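RNA-binding protein, putative (Trypanosoma brucei, PDB 6E4O) binds and remodels RNA in mitochondrial kRNA editing, using several surfaces of the RNA recognition motif that makes up this fragment. Local coordinates at residues L24-E29 and T56-S61. Residues are numbered along the deposited sequence; the frame is centred on the assembly and turned at random.
Sequences LRQAGE and TELQAS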
ATOM      1  N   LEU A  24      -1.953  -4.318  -3.323  1.00 10.46           N
ATOM      2  CA  LEU A  24      -2.874  -3.924  -2.262  1.00 10.23           C
ATOM      3  C   LEU A  24      -4.329  -4.252  -2.583  1.00 12.19           C
ATOM      4  O   LEU A  24      -5.197  -4.189  -1.710  1.00 13.71           O
ATOM      5  CB  LEU A  24      -2.705  -2.431  -1.959  1.00 10.94           C
ATOM      6  CG  LEU A  24      -1.357  -2.091  -1.327  1.00 14.73           C
ATOM      7  CD1 LEU A  24      -1.186  -0.576  -1.242  1.00 15.93           C
ATOM      8  CD2 LEU A  24      -1.228  -2.725   0.046  1.00 15.69           C
ATOM      9  N   ARG A  25      -4.605  -4.606  -3.835  1.00 11.80           N
ATOM     10  CA  ARG A  25      -5.956  -5.028  -4.198  1.00 14.15           C
ATOM     11  C   ARG A  25      -6.318  -6.320  -3.474  1.00 13.04           C
ATOM     12  O   ARG A  25      -7.475  -6.724  -3.454  1.00 14.85           O
ATOM     13  CB  ARG A  25      -6.108  -5.211  -5.711  1.00 18.57           C
ATOM     14  CG  ARG A  25      -6.292  -3.913  -6.485  1.00 21.18           C
ATOM     15  CD  ARG A  25      -7.025  -4.170  -7.796  1.00 28.74           C
ATOM     16  NE  ARG A  25      -6.181  -4.843  -8.773  1.00 36.78           N
ATOM     17  CZ  ARG A  25      -6.612  -5.738  -9.656  1.00 34.06           C
ATOM     18  NH1 ARG A  25      -7.892  -6.099  -9.691  1.00 29.89           N
ATOM     19  NH2 ARG A  25      -5.750  -6.281 -10.501  1.00 36.81           N
ATOM     20  N   GLN A  26      -5.319  -6.973  -2.884  1.00 12.38           N
ATOM     21  CA  GLN A  26      -5.580  -8.127  -2.034  1.00 14.74           C
ATOM     22  C   GLN A  26      -6.450  -7.738  -0.845  1.00 12.81           C
ATOM     23  O   GLN A  26      -7.140  -8.580  -0.270  1.00 12.04           O
ATOM     24  CB  GLN A  26      -4.276  -8.702  -1.490  1.00 12.55           C
ATOM     25  CG  GLN A  26      -3.400  -9.407  -2.518  1.00 14.28           C
ATOM     26  CD  GLN A  26      -2.160  -9.975  -1.869  1.00 18.76           C
ATOM     27  OE1 GLN A  26      -2.191 -11.066  -1.308  1.00 17.93           O
ATOM     28  NE2 GLN A  26      -1.067  -9.219  -1.912  1.00 17.37           N
ATOM     29  N   ALA A  27      -6.394  -6.464  -0.465  1.00 13.92           N
ATOM     30  CA  ALA A  27      -7.124  -5.985   0.705  1.00 13.66           C
ATOM     31  C   ALA A  27      -8.409  -5.261   0.328  1.00 14.95           C
ATOM     32  O   ALA A  27      -9.344  -5.200   1.119  1.00 16.69           O
ATOM     33  CB  ALA A  27      -6.249  -5.075   1.533  1.00 12.17           C
ATOM     34  N   GLY A  28      -8.458  -4.705  -0.876  1.00 14.95           N
ATOM     35  CA  GLY A  28      -9.653  -3.996  -1.295  1.00 18.44           C
ATOM     36  C   GLY A  28      -9.422  -3.071  -2.464  1.00 15.89           C
ATOM     37  O   GLY A  28      -8.355  -3.083  -3.063  1.00 18.12           O
ATOM     38  N   GLU A  29     -10.431  -2.268  -2.791  1.00 13.62           N
ATOM     39  CA  GLU A  29     -10.344  -1.376  -3.940  1.00 16.94           C
ATOM     40  C   GLU A  29      -9.539  -0.121  -3.599  1.00 15.36           C
ATOM     41  O   GLU A  29      -9.742   0.495  -2.564  1.00 15.42           O
ATOM     42  CB  GLU A  29     -11.743  -1.009  -4.441  1.00 26.95           C
ATOM     43  CG  GLU A  29     -11.754  -0.090  -5.653  1.00 43.25           C
ATOM     44  CD  GLU A  29     -13.141   0.060  -6.263  1.00 59.73           C
ATOM     45  OE1 GLU A  29     -14.119  -0.437  -5.660  1.00 60.96           O
ATOM     46  OE2 GLU A  29     -13.251   0.669  -7.349  1.00 67.49           O
ATOM     47  N   THR A  56      -3.728  -5.006   8.589  1.00  9.31           N
ATOM     48  CA  THR A  56      -3.841  -6.224   9.381  1.00 13.22           C
ATOM     49  C   THR A  56      -3.175  -7.403   8.668  1.00 13.90           C
ATOM     50  O   THR A  56      -2.358  -8.117   9.245  1.00 14.71           O
ATOM     51  CB  THR A  56      -5.310  -6.580   9.667  1.00 14.62           C
ATOM     52  OG1 THR A  56      -5.891  -5.562  10.493  1.00 15.14           O
ATOM     53  CG2 THR A  56      -5.404  -7.923  10.404  1.00 13.33           C
ATOM     54  N   GLU A  57      -3.516  -7.592   7.402  1.00 13.25           N
ATOM     55  CA  GLU A  57      -3.151  -8.828   6.717  1.00  9.73           C
ATOM     56  C   GLU A  57      -1.996  -8.706   5.732  1.00  9.76           C
ATOM     57  O   GLU A  57      -1.460  -9.716   5.290  1.00 10.99           O
ATOM     58  CB  GLU A  57      -4.378  -9.427   6.023  1.00 12.77           C
ATOM     59  CG  GLU A  57      -5.529  -9.701   6.981  1.00 14.96           C
ATOM     60  CD  GLU A  57      -6.556 -10.654   6.411  1.00 17.94           C
ATOM     61  OE1 GLU A  57      -6.179 -11.514   5.577  1.00 16.01           O
ATOM     62  OE2 GLU A  57      -7.734 -10.551   6.806  1.00 17.95           O
ATOM     63  N   LEU A  58      -1.580  -7.488   5.397  1.00 11.45           N
ATOM     64  CA  LEU A  58      -0.518  -7.342   4.400  1.00  8.66           C
ATOM     65  C   LEU A  58       0.734  -6.692   4.982  1.00 11.95           C
ATOM     66  O   LEU A  58       1.655  -6.359   4.257  1.00 12.85           O
ATOM     67  CB  LEU A  58      -1.020  -6.555   3.173  1.00  9.93           C
ATOM     68  CG  LEU A  58      -2.178  -7.166   2.361  1.00  9.50           C
ATOM     69  CD1 LEU A  58      -2.593  -6.220   1.233  1.00 13.03           C
ATOM     70  CD2 LEU A  58      -1.779  -8.526   1.761  1.00 12.00           C
ATOM     71  N   GLN A  59       0.762  -6.537   6.301  1.00  9.89           N
ATOM     72  CA  GLN A  59       1.927  -5.987   6.972  1.00  9.50           C
ATOM     73  C   GLN A  59       3.143  -6.859   6.697  1.00 10.16           C
ATOM     74  O   GLN A  59       3.058  -8.088   6.761  1.00 11.24           O
ATOM     75  CB  GLN A  59       1.679  -5.904   8.476  1.00  9.98           C
ATOM     76  CG  GLN A  59       2.804  -5.242   9.270  1.00  9.53           C
ATOM     77  CD  GLN A  59       3.003  -3.797   8.862  1.00 11.93           C
ATOM     78  OE1 GLN A  59       3.577  -3.512   7.807  1.00 12.29           O
ATOM     79  NE2 GLN A  59       2.502  -2.882   9.677  1.00 16.72           N
ATOM     80  N   ALA A  60       4.264  -6.220   6.384  1.00  9.78           N
ATOM     81  CA  ALA A  60       5.520  -6.922   6.154  1.00 11.14           C
ATOM     82  C   ALA A  60       5.433  -7.970   5.041  1.00 15.04           C
ATOM     83  O   ALA A  60       6.173  -8.956   5.044  1.00 12.81           O
ATOM     84  CB  ALA A  60       6.019  -7.550   7.449  1.00 11.91           C
ATOM     85  N   SER A  61       4.537  -7.755   4.082  1.00 12.29           N
ATOM     86  CA  SER A  61       4.485  -8.615   2.911  1.00 13.50           C
ATOM     87  C   SER A  61       5.529  -8.186   1.884  1.00 11.30           C
ATOM     88  O   SER A  61       5.887  -7.023   1.788  1.00 11.10           O
ATOM     89  CB  SER A  61       3.085  -8.630   2.286  1.00 17.19           C
ATOM     90  OG  SER A  61       2.671  -7.325   1.920  1.00 14.75           O
TER
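Leu58, the first residue past helix 48-57 to leave helical backbone angles, pushes both of its methyls into the turn that follows helix 17-24. The two helices pack on one side of the antiparallel sheet of an RNA recognition motif, and this leucine sits between their C-terminal ends. CD1 takes the inner position, 3.8 Å from Ala27 CB and 3.9 Å from Leu24 CD2. CD2 lies over the face of the Gln26 amide, 3.8 Å from NE2, with CD and OE1 scarcely farther away. Gln26 CB faces the fork of Leu58, about equally far from both methyls. With CG anti to the carbonyl carbon (chi1 -62°), a chi2 of 177° extends CD1 away from CA toward Ala27 and Leu24, while CD2 branches off toward Gln26; the nearest CA atoms, those of Ala27 and Leu58, are still 7.7 Å apart. No hydrogen bond crosses between 24-29 and 56-61, and the contact rests on apolar packing.

Several polar bonds position these side chains. Gln26 NE2 donates to the carbonyl of His23, which probably fixes the turn of the amide so that its face meets the Leu58 methyl. Ala27 N bonds back to Leu24 O, turning the chain just after the helix, and Ala27 also leans on Arg53 and Ala54 of the other helix. Leu24 continues inward onto Val43 and Phe45 of the sheet, and Leu58 touches Leu70. Beyond Leu58 the chain makes a type II beta turn to Ser61, whose hydroxyl is bonded to His23 NE2, a polar link between helix 17-24 and the turn that follows helix 48-57. Leu58 O receives both Ser61 N and Ser61 OG from the same face of its plane, the hydroxyl oxygen lying 2.7 Å away and tilted 22° from that plane.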